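Local coordinates for ABC sugar transporter, periplasmic sugar binding protein (Legionella pneumophila subsp. pneumophila, PDB 3ROT) that probably binds a sugar in the periplasm and presents it to an ABC transporter for uptake into the cell, at residues Pro88-Asp93 / Val106-Asp111; Leu134-Gln139 / Ser197-Pro202; Arg178-Phe183 / Tyr213-Gln218; Ser223-Pro228 / Met243-Phe248. One frame throughout, in Å; residues are numbered along the deposited sequence.

Overall arrangement
The four contacts sample both lobes of a periplasmic binding protein and the cleft between them. Contact 1 pairs two strands of one parallel sheet; contacts 2 and 3 belong to the lobe built on the other, and contact 4 starts there and crosses to the first. Contacts 2 and 3 touch, L134 and L136 packing on Y182, F183 and V179, with centres about 14 Å apart. Contact 4 meets contact 2 through T227 on S197 and S223 on L200. Contacts 1 and 4, centres about 16 Å apart, converge on a glycerol, probably from the crystallisation liquor, bonded by D93 and D225 and weakly by Q245, probably in the sugar pocket. Contact 3 lies about 37 Å from contact 1, centre to centre.

Contact 1 (Pro88-Asp93 / Val106-Asp111); sequences PVIAVD and VFLGSD
Strands 89-92 and 107-109 run parallel, their axes 4.7 Å apart at closest, with A91 opposite F107 and V92 opposite L108. A91 works both ways: its N gives a hydrogen bond to V106 O (2.8 Å), while its O takes one from L108 N (2.9 Å). D93 N then donates to L108 O at 3.0 Å, in the plane of that carbonyl. On one face of the sheet I90 is the bridging residue. Its chi1 of -75° puts CG1 beside the backbone N and leaves CG2 anti to it; CG1 lies alongside V106 CG2 (3.9 Å), and CG2 presses on L108 CD1 at 3.3 Å, tighter than ordinary van der Waals contact. Helix 247-264 packs on this side, where L258 meets I90 and L253 meets L108. The opposite face carries A91 and F107. With CG anti to its backbone N (chi1 172°), the F107 ring reaches along the first strand, CD1 passing A91 CB at 3.9 Å and the ring edge arriving at D93 C. Beyond the last direct bond, a water accepts from S110 N and donates to D93 O (2.8 Å), linking the two segments. The chemistry is thus divided: three backbone bonds and buried apolar packing join the strands, and the polar D93 and S110 come where the strands finish. D93, whose CB leaves the backbone away from the partner strand, bonds O1 of a glycerol through OD2.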
loop_
_atom_site.group_PDB
_atom_site.type_symbol
_atom_site.label_atom_id
_atom_site.label_comp_id
_atom_site.label_asym_id
_atom_site.label_seq_id
_atom_site.Cartn_x
_atom_site.Cartn_y
_atom_site.Cartn_z
ATOM N N PRO A 88 15.444 -3.336 28.505
ATOM C CA PRO A 88 14.549 -2.178 28.477
ATOM C C PRO A 88 13.578 -2.240 27.306
ATOM O O PRO A 88 13.974 -2.542 26.183
ATOM C CB PRO A 88 15.508 -0.997 28.343
ATOM C CG PRO A 88 16.803 -1.523 28.889
ATOM C CD PRO A 88 16.843 -2.916 28.339
ATOM N N VAL A 89 12.310 -1.957 27.571
ATOM C CA VAL A 89 11.310 -1.958 26.518
ATOM C C VAL A 89 10.521 -0.660 26.562
ATOM O O VAL A 89 10.016 -0.264 27.607
ATOM C CB VAL A 89 10.331 -3.135 26.652
ATOM C CG1 VAL A 89 9.337 -3.103 25.503
ATOM C CG2 VAL A 89 11.099 -4.449 26.649
ATOM N N ILE A 90 10.451 0.012 25.418
ATOM C CA ILE A 90 9.720 1.263 25.303
ATOM C C ILE A 90 8.536 1.041 24.375
ATOM O O ILE A 90 8.667 0.391 23.341
ATOM C CB ILE A 90 10.633 2.388 24.747
ATOM C CG1 ILE A 90 11.593 2.849 25.847
ATOM C CG2 ILE A 90 9.800 3.565 24.251
ATOM C CD1 ILE A 90 12.496 3.998 25.427
ATOM N N ALA A 91 7.371 1.550 24.757
ATOM C CA ALA A 91 6.188 1.387 23.926
ATOM C C ALA A 91 6.056 2.601 23.010
ATOM O O ALA A 91 6.218 3.738 23.448
ATOM C CB ALA A 91 4.937 1.247 24.796
ATOM N N VAL A 92 5.778 2.348 21.737
ATOM C CA VAL A 92 5.602 3.418 20.773
ATOM C C VAL A 92 4.326 3.212 19.963
ATOM O O VAL A 92 3.895 2.072 19.737
ATOM C CB VAL A 92 6.804 3.502 19.803
ATOM C CG1 VAL A 92 8.080 3.759 20.578
ATOM C CG2 VAL A 92 6.918 2.215 19.008
ATOM N N ASP A 93 3.723 4.326 19.558
ATOM C CA ASP A 93 2.512 4.340 18.743
ATOM C C ASP A 93 1.254 3.886 19.466
ATOM O O ASP A 93 0.276 4.612 19.515
ATOM C CB ASP A 93 2.724 3.493 17.485
ATOM C CG ASP A 93 1.484 3.426 16.608
ATOM O OD1 ASP A 93 1.157 4.437 15.948
ATOM O OD2 ASP A 93 0.843 2.359 16.590
ATOM N N VAL A 106 8.340 3.428 29.217
ATOM C CA VAL A 106 7.597 4.635 28.871
ATOM C C VAL A 106 6.925 4.491 27.514
ATOM O O VAL A 106 7.192 3.541 26.775
ATOM C CB VAL A 106 8.523 5.860 28.840
ATOM C CG1 VAL A 106 9.081 6.114 30.241
ATOM C CG2 VAL A 106 9.662 5.618 27.851
ATOM N N PHE A 107 6.061 5.446 27.198
ATOM C CA PHE A 107 5.323 5.444 25.944
ATOM C C PHE A 107 5.530 6.733 25.157
ATOM O O PHE A 107 5.356 7.832 25.689
ATOM C CB PHE A 107 3.827 5.269 26.233
ATOM C CG PHE A 107 2.946 5.446 25.025
ATOM C CD1 PHE A 107 2.981 4.531 23.980
ATOM C CD2 PHE A 107 2.059 6.512 24.952
ATOM C CE1 PHE A 107 2.142 4.673 22.880
ATOM C CE2 PHE A 107 1.214 6.669 23.852
ATOM C CZ PHE A 107 1.258 5.743 22.814
ATOM N N LEU A 108 5.905 6.579 23.893
ATOM C CA LEU A 108 6.085 7.698 22.980
ATOM C C LEU A 108 5.027 7.535 21.897
ATOM O O LEU A 108 5.011 6.539 21.183
ATOM C CB LEU A 108 7.459 7.685 22.321
ATOM C CG LEU A 108 8.659 8.070 23.182
ATOM C CD1 LEU A 108 9.293 6.822 23.751
ATOM C CD2 LEU A 108 9.669 8.834 22.323
ATOM N N GLY A 109 4.148 8.515 21.785
ATOM C CA GLY A 109 3.094 8.464 20.789
ATOM C C GLY A 109 2.065 9.481 21.204
ATOM O O GLY A 109 2.339 10.336 22.050
ATOM N N SER A 110 0.879 9.412 20.621
ATOM C CA SER A 110 -0.147 10.360 21.011
ATOM C C SER A 110 -1.170 9.692 21.914
ATOM O O SER A 110 -1.183 8.469 22.065
ATOM C CB SER A 110 -0.823 10.961 19.770
ATOM O OG SER A 110 -1.236 9.960 18.864
ATOM N N ASP A 111 -1.998 10.514 22.546
ATOM C CA ASP A 111 -3.057 10.036 23.423
ATOM C C ASP A 111 -4.224 9.798 22.462
ATOM O O ASP A 111 -4.936 10.727 22.100
ATOM C CB ASP A 111 -3.405 11.126 24.432
ATOM C CG ASP A 111 -4.567 10.743 25.331
ATOM O OD1 ASP A 111 -5.464 10.001 24.875
ATOM O OD2 ASP A 111 -4.590 11.207 26.490
HETATM O O HOH W 1 0.277 7.308 18.858
#

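Contact 2 (Leu134-Gln139 / Ser197-Pro202); sequences LVLNPQ and SQALDP
L136 meets A199 methylene to methyl, CB to CB at 4.0 Å, where the strand 132-137 passes alongside the first turn of helix 197-208. The next residue, N137, its CB pointing away from the helix, shapes the chain instead: its OD1 accepts from Q139 N at 2.9 Å, an Asx turn that bends the backbone as the strand ends. P138 then faces the helix again. Its CG lies 3.8 Å from Q198 OE1, and its CD makes a looser contact, 4.4 Å, with A199 CB. Q139 closes the series with the one hydrogen bond of the contact, from NE2 to Q198 OE1 (2.9 Å). The two amide planes stand 76° apart, yet the donor lies in the plane of the Q198 carbonyl and uses a lone pair there; the bond is bent at the hydrogen, 139°. Both glutamine chains are extended beyond CG, and they meet beyond the CG edge of P138, crossing at about a right angle. The contact follows the topology of a parallel alpha/beta sheet: strand 191-194, which leads into helix 197-208, is bonded to strand 132-137 at L134 and L136, while helix 172-185 packs on L136 through V179 and strand 220-224 meets L200.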
loop_
_atom_site.group_PDB
_atom_site.type_symbol
_atom_site.label_atom_id
_atom_site.label_comp_id
_atom_site.label_asym_id
_atom_site.label_seq_id
_atom_site.Cartn_x
_atom_site.Cartn_y
_atom_site.Cartn_z
ATOM N N LEU A 134 -19.683 8.661 9.411
ATOM C CA LEU A 134 -19.322 7.261 9.276
ATOM C C LEU A 134 -17.864 7.121 9.706
ATOM O O LEU A 134 -17.009 7.877 9.246
ATOM C CB LEU A 134 -19.501 6.824 7.824
ATOM C CG LEU A 134 -19.174 5.383 7.441
ATOM C CD1 LEU A 134 -20.165 4.424 8.095
ATOM C CD2 LEU A 134 -19.215 5.254 5.907
ATOM N N VAL A 135 -17.593 6.181 10.609
ATOM C CA VAL A 135 -16.240 5.943 11.101
ATOM C C VAL A 135 -15.716 4.642 10.518
ATOM O O VAL A 135 -16.271 3.565 10.782
ATOM C CB VAL A 135 -16.194 5.839 12.639
ATOM C CG1 VAL A 135 -14.765 5.522 13.097
ATOM C CG2 VAL A 135 -16.677 7.142 13.263
ATOM N N LEU A 136 -14.640 4.741 9.740
ATOM C CA LEU A 136 -14.063 3.573 9.087
ATOM C C LEU A 136 -12.898 2.969 9.875
ATOM O O LEU A 136 -11.861 3.603 10.043
ATOM C CB LEU A 136 -13.609 3.952 7.676
ATOM C CG LEU A 136 -14.610 4.765 6.835
ATOM C CD1 LEU A 136 -14.054 4.932 5.429
ATOM C CD2 LEU A 136 -15.966 4.061 6.781
ATOM N N ASN A 137 -13.087 1.742 10.357
ATOM C CA ASN A 137 -12.064 1.051 11.132
ATOM C C ASN A 137 -11.420 -0.021 10.267
ATOM O O ASN A 137 -12.082 -0.968 9.831
ATOM C CB ASN A 137 -12.671 0.392 12.377
ATOM C CG ASN A 137 -11.624 0.081 13.444
ATOM O OD1 ASN A 137 -10.485 -0.269 13.131
ATOM N ND2 ASN A 137 -12.013 0.202 14.713
ATOM N N PRO A 138 -10.118 0.121 9.986
ATOM C CA PRO A 138 -9.485 -0.902 9.157
ATOM C C PRO A 138 -8.903 -2.044 9.973
ATOM O O PRO A 138 -8.465 -3.048 9.408
ATOM C CB PRO A 138 -8.414 -0.118 8.409
ATOM C CG PRO A 138 -7.968 0.858 9.435
ATOM C CD PRO A 138 -9.274 1.328 10.064
ATOM N N GLN A 139 -8.897 -1.894 11.297
ATOM C CA GLN A 139 -8.342 -2.929 12.153
ATOM C C GLN A 139 -9.047 -3.170 13.476
ATOM O O GLN A 139 -8.553 -2.758 14.528
ATOM C CB GLN A 139 -6.872 -2.644 12.464
ATOM C CG GLN A 139 -5.941 -2.693 11.288
ATOM C CD GLN A 139 -4.522 -2.343 11.689
ATOM O OE1 GLN A 139 -3.902 -3.039 12.496
ATOM N NE2 GLN A 139 -4.004 -1.252 11.139
ATOM N N SER A 197 -4.612 5.893 7.480
ATOM C CA SER A 197 -4.519 6.113 6.044
ATOM C C SER A 197 -4.922 4.863 5.252
ATOM O O SER A 197 -5.238 4.951 4.063
ATOM C CB SER A 197 -3.102 6.554 5.669
ATOM O OG SER A 197 -2.151 5.572 6.027
ATOM N N GLN A 198 -4.927 3.701 5.900
ATOM C CA GLN A 198 -5.320 2.470 5.202
ATOM C C GLN A 198 -6.783 2.520 4.761
ATOM O O GLN A 198 -7.174 1.872 3.784
ATOM C CB GLN A 198 -5.122 1.254 6.095
ATOM C CG GLN A 198 -3.695 1.029 6.549
ATOM C CD GLN A 198 -3.647 0.095 7.740
ATOM O OE1 GLN A 198 -4.262 0.364 8.786
ATOM N NE2 GLN A 198 -2.931 -1.009 7.594
ATOM N N ALA A 199 -7.600 3.260 5.509
ATOM C CA ALA A 199 -9.004 3.410 5.158
ATOM C C ALA A 199 -9.106 4.533 4.128
ATOM O O ALA A 199 -9.865 4.442 3.162
ATOM C CB ALA A 199 -9.838 3.762 6.400
ATOM N N LEU A 200 -8.327 5.590 4.332
ATOM C CA LEU A 200 -8.356 6.734 3.428
ATOM C C LEU A 200 -7.911 6.484 1.980
ATOM O O LEU A 200 -8.577 6.947 1.061
ATOM C CB LEU A 200 -7.546 7.897 4.013
ATOM C CG LEU A 200 -7.630 9.201 3.210
ATOM C CD1 LEU A 200 -9.082 9.670 3.122
ATOM C CD2 LEU A 200 -6.773 10.274 3.879
ATOM N N ASP A 201 -6.811 5.766 1.755
ATOM C CA ASP A 201 -6.352 5.540 0.374
ATOM C C ASP A 201 -7.429 5.033 -0.585
ATOM O O ASP A 201 -7.715 5.675 -1.607
ATOM C CB ASP A 201 -5.168 4.568 0.318
ATOM C CG ASP A 201 -3.923 5.126 0.952
ATOM O OD1 ASP A 201 -3.640 6.333 0.766
ATOM O OD2 ASP A 201 -3.216 4.344 1.626
ATOM N N PRO A 202 -8.023 3.858 -0.294
ATOM C CA PRO A 202 -9.060 3.367 -1.207
ATOM C C PRO A 202 -10.246 4.328 -1.311
ATOM O O PRO A 202 -10.872 4.435 -2.364
ATOM C CB PRO A 202 -9.422 1.998 -0.624
ATOM C CG PRO A 202 -9.051 2.107 0.798
ATOM C CD PRO A 202 -7.766 2.880 0.777
#

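Contact 3 (Arg178-Phe183 / Tyr213-Gln218); sequences RVKSYF and YDFNYQ
Aromatic contacts carry most of this junction, in a three-ring cluster where F183 meets both F215 and Y217 and these two also meet each other. The F215 ring turns its edge to a face of F183 in a T-shaped (edge-to-face) pair, with centroids 5.0 Å apart and planes at 60°, and F215 CZ stands over the centre of the F183 ring. Y217 meets F183 obliquely: F183 CD2 lies over a face of the tyrosine ring, toward its rim, and F183 CB adds a CH-pi contact 3.8 Å from the centroid. Y217 CD2 in turn lies over one face of F215. Aliphatic packing widens the patch. V179 CG1 touches F215 CE1 at 3.8 Å, and K180 CG lies 4.0 Å from F215 CD1. Polar links are fewer. The K180 chain, bent at chi3 (69°), brings NZ to Y213 O, where it gives a weak hydrogen bond of 3.0 Å. A water donates to K180 O (2.7 Å) and also bonds Y217 OH (3.1 Å). D214, just past helix 210-213, has positive phi and two bonds back into the last turn, a Schellman motif. Q23 of the second subunit packs on K180 and Y213. The result is an aromatic cluster joining helix 172-185 to the loop before strand 220-224, in one alpha/beta lobe of the periplasmic binding protein fold.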
loop_
_atom_site.group_PDB
_atom_site.type_symbol
_atom_site.label_atom_id
_atom_site.label_comp_id
_atom_site.label_asym_id
_atom_site.label_seq_id
_atom_site.Cartn_x
_atom_site.Cartn_y
_atom_site.Cartn_z
ATOM N N ARG A 178 -17.759 -1.817 0.867
ATOM C CA ARG A 178 -18.485 -1.576 2.099
ATOM C C ARG A 178 -18.897 -0.121 2.294
ATOM O O ARG A 178 -19.957 0.153 2.857
ATOM C CB ARG A 178 -17.653 -2.081 3.281
ATOM C CG ARG A 178 -17.288 -3.569 3.159
ATOM C CD ARG A 178 -16.442 -4.064 4.325
ATOM N NE ARG A 178 -16.076 -5.476 4.176
ATOM C CZ ARG A 178 -15.275 -6.142 5.006
ATOM N NH1 ARG A 178 -14.739 -5.541 6.060
ATOM N NH2 ARG A 178 -15.004 -7.418 4.778
ATOM N N VAL A 179 -18.075 0.810 1.823
ATOM C CA VAL A 179 -18.396 2.229 1.940
ATOM C C VAL A 179 -19.541 2.583 1.001
ATOM O O VAL A 179 -20.485 3.267 1.389
ATOM C CB VAL A 179 -17.180 3.107 1.603
ATOM C CG1 VAL A 179 -17.581 4.578 1.584
ATOM C CG2 VAL A 179 -16.086 2.877 2.627
ATOM N N LYS A 180 -19.453 2.113 -0.235
ATOM C CA LYS A 180 -20.494 2.384 -1.220
ATOM C C LYS A 180 -21.828 1.807 -0.765
ATOM O O LYS A 180 -22.860 2.453 -0.904
ATOM C CB LYS A 180 -20.091 1.806 -2.573
ATOM C CG LYS A 180 -18.870 2.494 -3.148
ATOM C CD LYS A 180 -18.266 1.751 -4.324
ATOM C CE LYS A 180 -19.161 1.794 -5.543
ATOM N NZ LYS A 180 -18.456 1.196 -6.706
ATOM N N SER A 181 -21.806 0.599 -0.208
ATOM C CA SER A 181 -23.035 -0.032 0.267
ATOM C C SER A 181 -23.700 0.822 1.335
ATOM O O SER A 181 -24.919 0.988 1.336
ATOM C CB SER A 181 -22.749 -1.422 0.842
ATOM O OG SER A 181 -22.261 -2.303 -0.155
ATOM N N TYR A 182 -22.894 1.366 2.243
ATOM C CA TYR A 182 -23.420 2.193 3.320
ATOM C C TYR A 182 -24.070 3.469 2.796
ATOM O O TYR A 182 -25.149 3.854 3.249
ATOM C CB TYR A 182 -22.310 2.560 4.306
ATOM C CG TYR A 182 -22.833 3.199 5.573
ATOM C CD1 TYR A 182 -23.216 2.417 6.664
ATOM C CD2 TYR A 182 -22.991 4.581 5.666
ATOM C CE1 TYR A 182 -23.744 2.994 7.815
ATOM C CE2 TYR A 182 -23.520 5.168 6.811
ATOM C CZ TYR A 182 -23.894 4.369 7.881
ATOM O OH TYR A 182 -24.427 4.944 9.014
ATOM N N PHE A 183 -23.416 4.140 1.851
ATOM C CA PHE A 183 -23.986 5.363 1.306
ATOM C C PHE A 183 -25.277 5.111 0.521
ATOM O O PHE A 183 -26.149 5.983 0.454
ATOM C CB PHE A 183 -22.962 6.094 0.435
ATOM C CG PHE A 183 -22.073 7.021 1.218
ATOM C CD1 PHE A 183 -21.141 6.520 2.124
ATOM C CD2 PHE A 183 -22.205 8.396 1.091
ATOM C CE1 PHE A 183 -20.355 7.380 2.894
ATOM C CE2 PHE A 183 -21.431 9.261 1.849
ATOM C CZ PHE A 183 -20.501 8.751 2.755
ATOM N N TYR A 213 -16.309 5.316 -9.928
ATOM C CA TYR A 213 -16.707 4.500 -8.790
ATOM C C TYR A 213 -18.151 4.687 -8.361
ATOM O O TYR A 213 -18.581 4.072 -7.399
ATOM C CB TYR A 213 -15.781 4.793 -7.605
ATOM C CG TYR A 213 -14.363 4.345 -7.855
ATOM C CD1 TYR A 213 -13.943 3.065 -7.497
ATOM C CD2 TYR A 213 -13.475 5.158 -8.549
ATOM C CE1 TYR A 213 -12.675 2.608 -7.837
ATOM C CE2 TYR A 213 -12.213 4.711 -8.898
ATOM C CZ TYR A 213 -11.816 3.438 -8.549
ATOM O OH TYR A 213 -10.574 2.986 -8.950
ATOM N N ASP A 214 -18.906 5.512 -9.076
ATOM C CA ASP A 214 -20.302 5.766 -8.704
ATOM C C ASP A 214 -20.347 6.207 -7.247
ATOM O O ASP A 214 -21.041 5.617 -6.419
ATOM C CB ASP A 214 -21.167 4.512 -8.883
ATOM C CG ASP A 214 -21.367 4.145 -10.339
ATOM O OD1 ASP A 214 -21.884 4.995 -11.104
ATOM O OD2 ASP A 214 -21.007 3.008 -10.716
ATOM N N PHE A 215 -19.578 7.242 -6.944
ATOM C CA PHE A 215 -19.509 7.780 -5.599
ATOM C C PHE A 215 -19.440 9.297 -5.723
ATOM O O PHE A 215 -18.383 9.896 -5.536
ATOM C CB PHE A 215 -18.260 7.255 -4.892
ATOM C CG PHE A 215 -18.309 7.394 -3.402
ATOM C CD1 PHE A 215 -19.046 6.502 -2.635
ATOM C CD2 PHE A 215 -17.631 8.427 -2.764
ATOM C CE1 PHE A 215 -19.111 6.634 -1.250
ATOM C CE2 PHE A 215 -17.690 8.569 -1.382
ATOM C CZ PHE A 215 -18.434 7.666 -0.625
ATOM N N ASN A 216 -20.573 9.911 -6.046
ATOM C CA ASN A 216 -20.643 11.359 -6.216
ATOM C C ASN A 216 -21.178 12.089 -4.982
ATOM O O ASN A 216 -21.523 13.272 -5.041
ATOM C CB ASN A 216 -21.510 11.687 -7.437
ATOM C CG ASN A 216 -20.882 11.212 -8.742
ATOM O OD1 ASN A 216 -19.796 11.657 -9.126
ATOM N ND2 ASN A 216 -21.561 10.305 -9.424
ATOM N N TYR A 217 -21.223 11.382 -3.858
ATOM C CA TYR A 217 -21.724 11.943 -2.605
ATOM C C TYR A 217 -20.943 13.152 -2.091
ATOM O O TYR A 217 -21.507 14.042 -1.451
ATOM C CB TYR A 217 -21.739 10.848 -1.547
ATOM C CG TYR A 217 -22.553 9.653 -1.970
ATOM C CD1 TYR A 217 -23.947 9.683 -1.914
ATOM C CD2 TYR A 217 -21.936 8.501 -2.460
ATOM C CE1 TYR A 217 -24.704 8.601 -2.333
ATOM C CE2 TYR A 217 -22.687 7.411 -2.885
ATOM C CZ TYR A 217 -24.071 7.468 -2.818
ATOM O OH TYR A 217 -24.831 6.394 -3.230
ATOM N N GLN A 218 -19.644 13.182 -2.361
ATOM C CA GLN A 218 -18.806 14.287 -1.914
ATOM C C GLN A 218 -18.884 14.565 -0.405
ATOM O O GLN A 218 -19.176 15.681 0.016
ATOM C CB GLN A 218 -19.172 15.556 -2.689
ATOM C CG GLN A 218 -18.888 15.465 -4.175
ATOM C CD GLN A 218 -19.222 16.743 -4.908
ATOM O OE1 GLN A 218 -20.390 17.109 -5.044
ATOM N NE2 GLN A 218 -18.193 17.440 -5.377
HETATM O O HOH W 2 -22.714 4.142 -3.038
#

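Contact 4 (Ser223-Pro228 / Met243-Phe248); sequences SFDKTP and MDQQPF. With GOL (glycerol), chain C.
S223 O receives M243 N at 2.9 Å, and M243 O in turn receives D225 N at 2.7 Å; these two backbone bonds pair F224 with M243 in parallel. Beside them the selenomethionine M243 lays CG over one face of the F224 ring, 4.1 Å from its centroid, in a CH-pi contact. A polar network surrounds D225. Its OD1 accepts from Q245 NE2 (2.7 Å) through its syn lone pair, with carboxylate and amide planes only 17° apart, and takes a second bond from a water that also accepts from Q245 N. OD2 accepts at 2.7 Å from O3 of a glycerol that probably came from the crystallisation liquor. Q245 NE2 adds two weak bonds, to glycerol O3 and O2; the extended Q245 chain, chi2 178°, carries the amide there. D244 OD1 is met from above its carboxylate plane by Q246 N (3.0 Å), forming an Asx turn. Separately, a second water bridges D244 OD1 and K226 N. Q245 OE1 has a weak bond from S110 OG in the other lobe. In the fold, this is the edge of the sheet: strand 241-243 lies outermost beside 220-224, helix 112-126 covers F224 and M243 through L119, Y17 of helix 16-32 touches D225 and Q245, and helix 247-264 begins just past Q246.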
loop_
_atom_site.group_PDB
_atom_site.type_symbol
_atom_site.label_atom_id
_atom_site.label_comp_id
_atom_site.label_asym_id
_atom_site.label_seq_id
_atom_site.Cartn_x
_atom_site.Cartn_y
_atom_site.Cartn_z
ATOM N N SER A 223 -9.154 12.442 8.798
ATOM C CA SER A 223 -8.303 11.275 8.965
ATOM C C SER A 223 -7.141 11.458 9.946
ATOM O O SER A 223 -7.015 12.489 10.617
ATOM C CB SER A 223 -7.762 10.851 7.588
ATOM O OG SER A 223 -7.207 9.551 7.632
ATOM N N PHE A 224 -6.300 10.431 10.007
ATOM C CA PHE A 224 -5.116 10.421 10.854
ATOM C C PHE A 224 -3.903 10.131 9.980
ATOM O O PHE A 224 -3.968 9.296 9.080
ATOM C CB PHE A 224 -5.218 9.319 11.910
ATOM C CG PHE A 224 -6.157 9.637 13.039
ATOM C CD1 PHE A 224 -5.665 10.011 14.283
ATOM C CD2 PHE A 224 -7.533 9.563 12.858
ATOM C CE1 PHE A 224 -6.526 10.309 15.337
ATOM C CE2 PHE A 224 -8.402 9.859 13.906
ATOM C CZ PHE A 224 -7.891 10.235 15.151
ATOM N N ASP A 225 -2.811 10.833 10.256
ATOM C CA ASP A 225 -1.537 10.649 9.566
ATOM C C ASP A 225 -1.445 11.315 8.213
ATOM O O ASP A 225 -2.163 10.953 7.279
ATOM C CB ASP A 225 -1.222 9.161 9.426
ATOM C CG ASP A 225 -1.430 8.400 10.725
ATOM O OD1 ASP A 225 -1.097 8.950 11.798
ATOM O OD2 ASP A 225 -1.916 7.252 10.667
ATOM N N LYS A 226 -0.531 12.276 8.114
ATOM C CA LYS A 226 -0.332 13.016 6.880
ATOM C C LYS A 226 0.636 12.309 5.932
ATOM O O LYS A 226 1.779 12.728 5.770
ATOM C CB LYS A 226 0.179 14.428 7.184
ATOM C CG LYS A 226 -0.837 15.318 7.903
ATOM C CD LYS A 226 -0.321 16.743 8.075
ATOM C CE LYS A 226 -1.366 17.625 8.750
ATOM N NZ LYS A 226 -0.910 19.036 8.921
ATOM N N THR A 227 0.170 11.224 5.323
ATOM C CA THR A 227 0.969 10.463 4.365
ATOM C C THR A 227 0.943 11.257 3.053
ATOM O O THR A 227 0.113 12.151 2.886
ATOM C CB THR A 227 0.350 9.074 4.105
ATOM O OG1 THR A 227 -0.955 9.240 3.543
ATOM C CG2 THR A 227 0.238 8.278 5.398
ATOM N N PRO A 228 1.853 10.945 2.114
ATOM C CA PRO A 228 1.909 11.646 0.827
ATOM C C PRO A 228 0.556 11.759 0.132
ATOM O O PRO A 228 0.165 12.836 -0.311
ATOM C CB PRO A 228 2.908 10.809 0.031
ATOM C CG PRO A 228 3.893 10.420 1.105
ATOM C CD PRO A 228 2.988 10.009 2.252
HETATM N N MSE A 243 -5.157 14.522 11.570
HETATM C CA MSE A 243 -4.382 14.525 12.796
HETATM C C MSE A 243 -2.965 14.041 12.513
HETATM O O MSE A 243 -2.768 13.031 11.844
HETATM C CB MSE A 243 -5.025 13.602 13.833
HETATM C CG MSE A 243 -6.443 13.997 14.235
HETATM SE SE MSE A 243 -6.473 15.769 14.936
HETATM C CE MSE A 243 -5.693 15.417 16.663
ATOM N N ASP A 244 -1.978 14.760 13.026
ATOM C CA ASP A 244 -0.597 14.353 12.824
ATOM C C ASP A 244 0.031 13.922 14.149
ATOM O O ASP A 244 0.082 14.706 15.091
ATOM C CB ASP A 244 0.209 15.504 12.211
ATOM C CG ASP A 244 1.657 15.128 11.966
ATOM O OD1 ASP A 244 1.931 13.942 11.698
ATOM O OD2 ASP A 244 2.524 16.016 12.028
ATOM N N GLN A 245 0.497 12.674 14.211
ATOM C CA GLN A 245 1.143 12.138 15.415
ATOM C C GLN A 245 2.672 12.322 15.348
ATOM O O GLN A 245 3.373 11.994 16.295
ATOM C CB GLN A 245 0.868 10.635 15.569
ATOM C CG GLN A 245 -0.553 10.187 15.301
ATOM C CD GLN A 245 -0.712 8.680 15.434
ATOM O OE1 GLN A 245 -0.542 8.126 16.515
ATOM N NE2 GLN A 245 -1.031 8.010 14.325
ATOM N N GLN A 246 3.169 12.833 14.224
ATOM C CA GLN A 246 4.608 13.038 14.013
ATOM C C GLN A 246 5.412 11.746 14.196
ATOM O O GLN A 246 6.243 11.651 15.096
ATOM C CB GLN A 246 5.164 14.114 14.963
ATOM C CG GLN A 246 4.542 15.488 14.768
ATOM C CD GLN A 246 5.356 16.605 15.383
ATOM O OE1 GLN A 246 5.364 16.795 16.604
ATOM N NE2 GLN A 246 6.056 17.349 14.537
ATOM N N PRO A 247 5.171 10.738 13.345
ATOM C CA PRO A 247 5.892 9.459 13.442
ATOM C C PRO A 247 7.424 9.536 13.382
ATOM O O PRO A 247 8.108 8.772 14.060
ATOM C CB PRO A 247 5.306 8.631 12.290
ATOM C CG PRO A 247 4.718 9.650 11.356
ATOM C CD PRO A 247 4.137 10.678 12.298
ATOM N N PHE A 248 7.955 10.450 12.577
ATOM C CA PHE A 248 9.404 10.605 12.464
ATOM C C PHE A 248 9.988 10.940 13.839
ATOM O O PHE A 248 10.986 10.357 14.266
ATOM C CB PHE A 248 9.750 11.723 11.474
ATOM C CG PHE A 248 11.226 11.909 11.264
ATOM C CD1 PHE A 248 11.864 11.352 10.154
ATOM C CD2 PHE A 248 11.990 12.622 12.189
ATOM C CE1 PHE A 248 13.247 11.503 9.971
ATOM C CE2 PHE A 248 13.370 12.779 12.018
ATOM C CZ PHE A 248 13.999 12.216 10.906
HETATM C C1 GOL C . -1.239 2.537 13.640
HETATM O O1 GOL C . -0.975 1.876 14.852
HETATM C C2 GOL C . -0.954 4.046 13.725
HETATM O O2 GOL C . -1.480 4.611 14.911
HETATM C C3 GOL C . -1.533 4.728 12.490
HETATM O O3 GOL C . -2.412 5.766 12.849
HETATM O O HOH W 3 0.819 10.972 11.989
HETATM O O HOH W 4 1.941 12.235 9.905
#